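Local coordinates for pyroglutatmate porin OpdO (Pseudomonas aeruginosa, PDB 3SZV), which probably forms a porin channel of the OprD family in the outer membrane, through which small solutes, thought to include carboxylates such as pyroglutamate, could pass, at residues S60-G65 with T112-V117; R311-R316 with S333-G338. One frame throughout, in Å; residues are numbered along the deposited sequence.

Both contacts belong to the wall of the antiparallel beta-barrel of this OprD-family porin, but on opposite sides of the chain's centre: their own centres are about 44 Å apart and their nearest atoms about 28 Å. Along the chain they come in series, interaction 1 being complete before interaction 2 begins. Interaction 1 sets the loop 60-65, which joins strands 49-59 and 67-81, against strand 106-117, the neighbour of 67-81. Interaction 2 is direct pairing within the hairpin of strands 311-320 and 329-343. One contact thus ties a connecting loop to the barrel by side chains, whereas the other builds the barrel wall itself by backbone bonding.

Interaction 1: residues S60-G65 with T112-V117; sequences SGFSEG and TAKARV
K114 (chi1 61°) and R116 (chi1 69°) both place CG between the backbone N and the carbonyl carbon, and their extended chains then reach from strand 106-117 to the loop 60-65, one on each face of F62. The phenyl ring, with its CG beside its own backbone N, points back toward the strand and is held between them. On one face lies the aliphatic end of K114, the two side chains crossing at about a right angle: K114 CE is 3.6 Å from F62 CZ in a CH-pi contact near the rim. Over the opposite face runs R116, whose CD stands 3.7 Å from the ring centroid of F62. The guanidinium continues past the ring toward the F62 backbone, its plane only 10° from that of the phenyl, and F62 CB sits over its centre, 3.6 Å from R116 CZ.

In this antiparallel barrel, strand 67-81 lies between 49-59 and 106-117, so K114 and R116 reach past it to the loop that precedes it; its D72 forms a salt bridge with K114 NZ. The same ammonium donates to the carbonyl of S60, K114 NZ to S60 O being 2.9 Å, from a position tilted out of the carbonyl plane. S60 OG turns to a lone pair of G61 O at 2.6 Å and also takes a hydrogen bond from V71 N, pinning the start of the loop.

At the other end, R116 NH2 donates to a water 3.0 Å away, lying at the edge of the guanidinium and in its plane. That water also approaches S63 O and G65 O, linking the arginine to the loop backbone. E64 OE2 lies 4.3 Å from R116 NH2, beyond a salt bridge, though the opposite charges may still attract.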
loop_
_atom_site.group_PDB
_atom_site.type_symbol
_atom_site.label_atom_id
_atom_site.label_comp_id
_atom_site.label_asym_id
_atom_site.label_seq_id
_atom_site.Cartn_x
_atom_site.Cartn_y
_atom_site.Cartn_z
ATOM N N SER A 60 -20.888 -7.817 3.322
ATOM C CA SER A 60 -22.262 -7.909 3.804
ATOM C C SER A 60 -22.768 -6.552 4.238
ATOM O O SER A 60 -21.994 -5.599 4.412
ATOM C CB SER A 60 -22.394 -8.881 4.985
ATOM O OG SER A 60 -21.961 -8.271 6.198
ATOM N N GLY A 61 -24.080 -6.478 4.406
ATOM C CA GLY A 61 -24.683 -5.371 5.116
ATOM C C GLY A 61 -24.484 -5.595 6.601
ATOM O O GLY A 61 -23.760 -6.508 7.013
ATOM N N PHE A 62 -25.124 -4.758 7.409
ATOM C CA PHE A 62 -25.039 -4.885 8.857
ATOM C C PHE A 62 -26.404 -5.198 9.439
ATOM O O PHE A 62 -27.434 -4.704 8.960
ATOM C CB PHE A 62 -24.532 -3.587 9.487
ATOM C CG PHE A 62 -23.092 -3.289 9.192
ATOM C CD1 PHE A 62 -22.087 -3.670 10.074
ATOM C CD2 PHE A 62 -22.739 -2.637 8.025
ATOM C CE1 PHE A 62 -20.746 -3.388 9.790
ATOM C CE2 PHE A 62 -21.417 -2.352 7.737
ATOM C CZ PHE A 62 -20.420 -2.728 8.620
ATOM N N SER A 63 -26.422 -6.005 10.491
ATOM C CA SER A 63 -27.661 -6.203 11.239
ATOM C C SER A 63 -28.091 -4.889 11.903
ATOM O O SER A 63 -27.247 -4.090 12.336
ATOM C CB SER A 63 -27.486 -7.311 12.280
ATOM O OG SER A 63 -26.420 -7.018 13.165
ATOM N N GLU A 64 -29.400 -4.653 11.962
ATOM C CA GLU A 64 -29.940 -3.436 12.549
ATOM C C GLU A 64 -29.645 -3.372 14.036
ATOM O O GLU A 64 -29.554 -4.402 14.706
ATOM C CB GLU A 64 -31.454 -3.380 12.329
ATOM C CG GLU A 64 -31.867 -3.190 10.882
ATOM C CD GLU A 64 -31.757 -1.748 10.433
ATOM O OE1 GLU A 64 -32.771 -1.023 10.520
ATOM O OE2 GLU A 64 -30.660 -1.340 9.993
ATOM N N GLY A 65 -29.508 -2.156 14.555
ATOM C CA GLY A 65 -29.275 -1.960 15.972
ATOM C C GLY A 65 -28.161 -0.982 16.279
ATOM O O GLY A 65 -27.410 -0.582 15.388
ATOM N N THR A 112 -13.843 -12.016 7.266
ATOM C CA THR A 112 -13.641 -10.881 8.157
ATOM C C THR A 112 -14.942 -10.567 8.876
ATOM O O THR A 112 -15.917 -10.137 8.256
ATOM C CB THR A 112 -13.175 -9.646 7.368
ATOM O OG1 THR A 112 -12.082 -10.022 6.526
ATOM C CG2 THR A 112 -12.754 -8.495 8.310
ATOM N N ALA A 113 -14.973 -10.816 10.180
ATOM C CA ALA A 113 -16.118 -10.424 10.982
ATOM C C ALA A 113 -16.044 -8.920 11.155
ATOM O O ALA A 113 -14.952 -8.355 11.230
ATOM C CB ALA A 113 -16.069 -11.101 12.330
ATOM N N LYS A 114 -17.191 -8.263 11.207
ATOM C CA LYS A 114 -17.200 -6.824 11.427
ATOM C C LYS A 114 -18.319 -6.365 12.351
ATOM O O LYS A 114 -19.379 -6.999 12.447
ATOM C CB LYS A 114 -17.255 -6.053 10.101
ATOM C CG LYS A 114 -18.487 -6.317 9.251
ATOM C CD LYS A 114 -18.324 -5.695 7.865
ATOM C CE LYS A 114 -19.581 -5.905 7.035
ATOM N NZ LYS A 114 -19.450 -5.301 5.675
ATOM N N ALA A 115 -18.076 -5.246 13.024
ATOM C CA ALA A 115 -19.075 -4.633 13.892
ATOM C C ALA A 115 -18.993 -3.118 13.762
ATOM O O ALA A 115 -17.893 -2.562 13.680
ATOM C CB ALA A 115 -18.866 -5.058 15.339
ATOM N N ARG A 116 -20.140 -2.453 13.730
ATOM C CA ARG A 116 -20.174 -0.998 13.651
ATOM C C ARG A 116 -20.999 -0.416 14.786
ATOM O O ARG A 116 -22.005 -0.989 15.191
ATOM C CB ARG A 116 -20.761 -0.523 12.320
ATOM C CG ARG A 116 -22.245 -0.823 12.197
ATOM C CD ARG A 116 -22.896 -0.144 10.996
ATOM N NE ARG A 116 -24.348 -0.312 11.036
ATOM C CZ ARG A 116 -25.161 -0.062 10.015
ATOM N NH1 ARG A 116 -24.667 0.352 8.858
ATOM N NH2 ARG A 116 -26.467 -0.240 10.151
ATOM N N VAL A 117 -20.564 0.727 15.301
ATOM C CA VAL A 117 -21.394 1.514 16.199
ATOM C C VAL A 117 -21.151 2.969 15.843
ATOM O O VAL A 117 -20.009 3.354 15.569
ATOM C CB VAL A 117 -21.074 1.227 17.678
ATOM C CG1 VAL A 117 -19.661 1.666 18.025
ATOM C CG2 VAL A 117 -22.093 1.912 18.587
HETATM O O HOH W 1 -26.650 -1.532 12.808
#

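Interaction 2: residues R311-R316 with S333-G338; sequences RSWQLR and SRYVSG
W313 and L315 pair with S337 and Y335 in the antiparallel beta-hairpin of strands 311-320 and 329-343, part of the barrel wall. Two reciprocal pairs of backbone bonds satisfy both N-H and C=O groups: W313 and S337 exchange bonds at 3.0 Å (W313 N to S337 O, S337 N to W313 O), and L315 and Y335 exchange a second pair, L315 N to Y335 O and Y335 N to L315 O.

Q314, R316 and R334 share one face of the strands and meet around a water. It donates to Q314 OE1 at 2.7 Å and accepts from R316 NH1 at 3.0 Å and R334 NH1 at 2.9 Å. The two arginines lie side by side with guanidinium planes 86° apart; R316 NH1 and R334 NH1, both donors, come within 3.4 Å without bonding each other, and the water accepts from both. Their remaining polar ends are held elsewhere, R316 NE by D318 and R334 NE by N355, while N298 receives Q314 NE2. This cluster is consistent with the basic ladder of OprD-type channels.

On the other face, W313, with CG between its backbone N and carbonyl carbon (chi1 61°), brings its indole across to the neighbouring strand. W313 CH2 meets the edge of Y335 at CD1, 3.6 Å away, and S337 CB lies over the indole face, 3.7 Å from W313 NE1.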
loop_
_atom_site.group_PDB
_atom_site.type_symbol
_atom_site.label_atom_id
_atom_site.label_comp_id
_atom_site.label_asym_id
_atom_site.label_seq_id
_atom_site.Cartn_x
_atom_site.Cartn_y
_atom_site.Cartn_z
ATOM N N ARG A 311 20.238 9.494 0.672
ATOM C CA ARG A 311 19.599 10.765 0.332
ATOM C C ARG A 311 19.116 10.645 -1.096
ATOM O O ARG A 311 19.863 10.185 -1.962
ATOM C CB ARG A 311 20.608 11.907 0.456
ATOM C CG ARG A 311 20.126 13.238 -0.107
ATOM C CD ARG A 311 21.211 14.301 0.012
ATOM N NE ARG A 311 22.441 13.889 -0.662
ATOM C CZ ARG A 311 23.659 14.260 -0.284
ATOM N NH1 ARG A 311 23.817 15.054 0.768
ATOM N NH2 ARG A 311 24.722 13.837 -0.954
ATOM N N SER A 312 17.867 11.028 -1.356
ATOM C CA SER A 312 17.342 10.849 -2.696
ATOM C C SER A 312 16.371 11.947 -3.083
ATOM O O SER A 312 15.735 12.562 -2.224
ATOM C CB SER A 312 16.682 9.472 -2.831
ATOM O OG SER A 312 15.560 9.327 -1.966
ATOM N N TRP A 313 16.284 12.203 -4.380
ATOM C CA TRP A 313 15.294 13.132 -4.897
ATOM C C TRP A 313 14.515 12.480 -6.020
ATOM O O TRP A 313 15.017 11.573 -6.698
ATOM C CB TRP A 313 15.949 14.445 -5.360
ATOM C CG TRP A 313 16.943 14.317 -6.467
ATOM C CD1 TRP A 313 18.303 14.250 -6.343
ATOM C CD2 TRP A 313 16.666 14.278 -7.871
ATOM N NE1 TRP A 313 18.888 14.160 -7.589
ATOM C CE2 TRP A 313 17.902 14.176 -8.542
ATOM C CE3 TRP A 313 15.488 14.318 -8.627
ATOM C CZ2 TRP A 313 17.994 14.106 -9.934
ATOM C CZ3 TRP A 313 15.580 14.250 -10.006
ATOM C CH2 TRP A 313 16.823 14.148 -10.646
ATOM N N GLN A 314 13.284 12.952 -6.205
ATOM C CA GLN A 314 12.366 12.390 -7.190
ATOM C C GLN A 314 11.757 13.501 -8.026
ATOM O O GLN A 314 11.378 14.549 -7.493
ATOM C CB GLN A 314 11.219 11.628 -6.508
ATOM C CG GLN A 314 10.163 11.121 -7.516
ATOM C CD GLN A 314 9.030 10.286 -6.920
ATOM O OE1 GLN A 314 8.157 9.839 -7.661
ATOM N NE2 GLN A 314 9.017 10.096 -5.598
ATOM N N LEU A 315 11.635 13.256 -9.329
ATOM C CA LEU A 315 10.764 14.060 -10.179
ATOM C C LEU A 315 9.787 13.116 -10.867
ATOM O O LEU A 315 10.187 12.067 -11.375
ATOM C CB LEU A 315 11.572 14.885 -11.187
ATOM C CG LEU A 315 12.289 16.096 -10.575
ATOM C CD1 LEU A 315 13.256 16.734 -11.569
ATOM C CD2 LEU A 315 11.283 17.126 -10.056
ATOM N N ARG A 316 8.509 13.497 -10.878
ATOM C CA ARG A 316 7.449 12.672 -11.432
ATOM C C ARG A 316 6.537 13.518 -12.294
ATOM O O ARG A 316 6.173 14.636 -11.914
ATOM C CB ARG A 316 6.620 12.041 -10.315
ATOM C CG ARG A 316 5.425 11.270 -10.822
ATOM C CD ARG A 316 4.652 10.614 -9.691
ATOM N NE ARG A 316 3.360 10.157 -10.173
ATOM C CZ ARG A 316 2.681 9.141 -9.658
ATOM N NH1 ARG A 316 3.184 8.456 -8.635
ATOM N NH2 ARG A 316 1.511 8.805 -10.172
ATOM N N SER A 333 5.657 9.122 -15.742
ATOM C CA SER A 333 7.065 8.761 -15.703
ATOM C C SER A 333 7.700 9.425 -14.493
ATOM O O SER A 333 7.369 10.559 -14.138
ATOM C CB SER A 333 7.772 9.159 -17.000
ATOM O OG SER A 333 9.003 8.461 -17.134
ATOM N N ARG A 334 8.618 8.720 -13.851
ATOM C CA ARG A 334 9.281 9.283 -12.686
ATOM C C ARG A 334 10.714 8.791 -12.618
ATOM O O ARG A 334 11.061 7.764 -13.197
ATOM C CB ARG A 334 8.520 8.948 -11.398
ATOM C CG ARG A 334 8.331 7.464 -11.173
ATOM C CD ARG A 334 7.459 7.175 -9.962
ATOM N NE ARG A 334 7.143 5.758 -9.938
ATOM C CZ ARG A 334 6.170 5.216 -9.218
ATOM N NH1 ARG A 334 5.444 5.972 -8.405
ATOM N NH2 ARG A 334 5.934 3.913 -9.286
ATOM N N TYR A 335 11.536 9.551 -11.915
ATOM C CA TYR A 335 12.950 9.260 -11.793
ATOM C C TYR A 335 13.349 9.591 -10.368
ATOM O O TYR A 335 12.989 10.654 -9.841
ATOM C CB TYR A 335 13.742 10.115 -12.780
ATOM C CG TYR A 335 15.242 9.968 -12.681
ATOM C CD1 TYR A 335 16.005 10.882 -11.963
ATOM C CD2 TYR A 335 15.897 8.934 -13.331
ATOM C CE1 TYR A 335 17.398 10.761 -11.892
ATOM C CE2 TYR A 335 17.287 8.809 -13.266
ATOM C CZ TYR A 335 18.014 9.720 -12.539
ATOM O OH TYR A 335 19.390 9.577 -12.483
ATOM N N VAL A 336 14.079 8.675 -9.740
ATOM C CA VAL A 336 14.583 8.890 -8.398
ATOM C C VAL A 336 16.079 8.615 -8.397
ATOM O O VAL A 336 16.534 7.609 -8.934
ATOM C CB VAL A 336 13.891 7.966 -7.388
ATOM C CG1 VAL A 336 14.409 8.231 -5.979
ATOM C CG2 VAL A 336 12.373 8.144 -7.438
ATOM N N SER A 337 16.840 9.540 -7.818
ATOM C CA SER A 337 18.294 9.409 -7.735
ATOM C C SER A 337 18.721 9.440 -6.277
ATOM O O SER A 337 18.365 10.350 -5.532
ATOM C CB SER A 337 18.953 10.551 -8.510
ATOM O OG SER A 337 20.371 10.475 -8.458
ATOM N N GLY A 338 19.470 8.419 -5.870
ATOM C CA GLY A 338 19.929 8.312 -4.497
ATOM C C GLY A 338 21.445 8.328 -4.406
ATOM O O GLY A 338 22.144 7.793 -5.268
HETATM O O HOH W 2 5.858 8.530 -7.199
#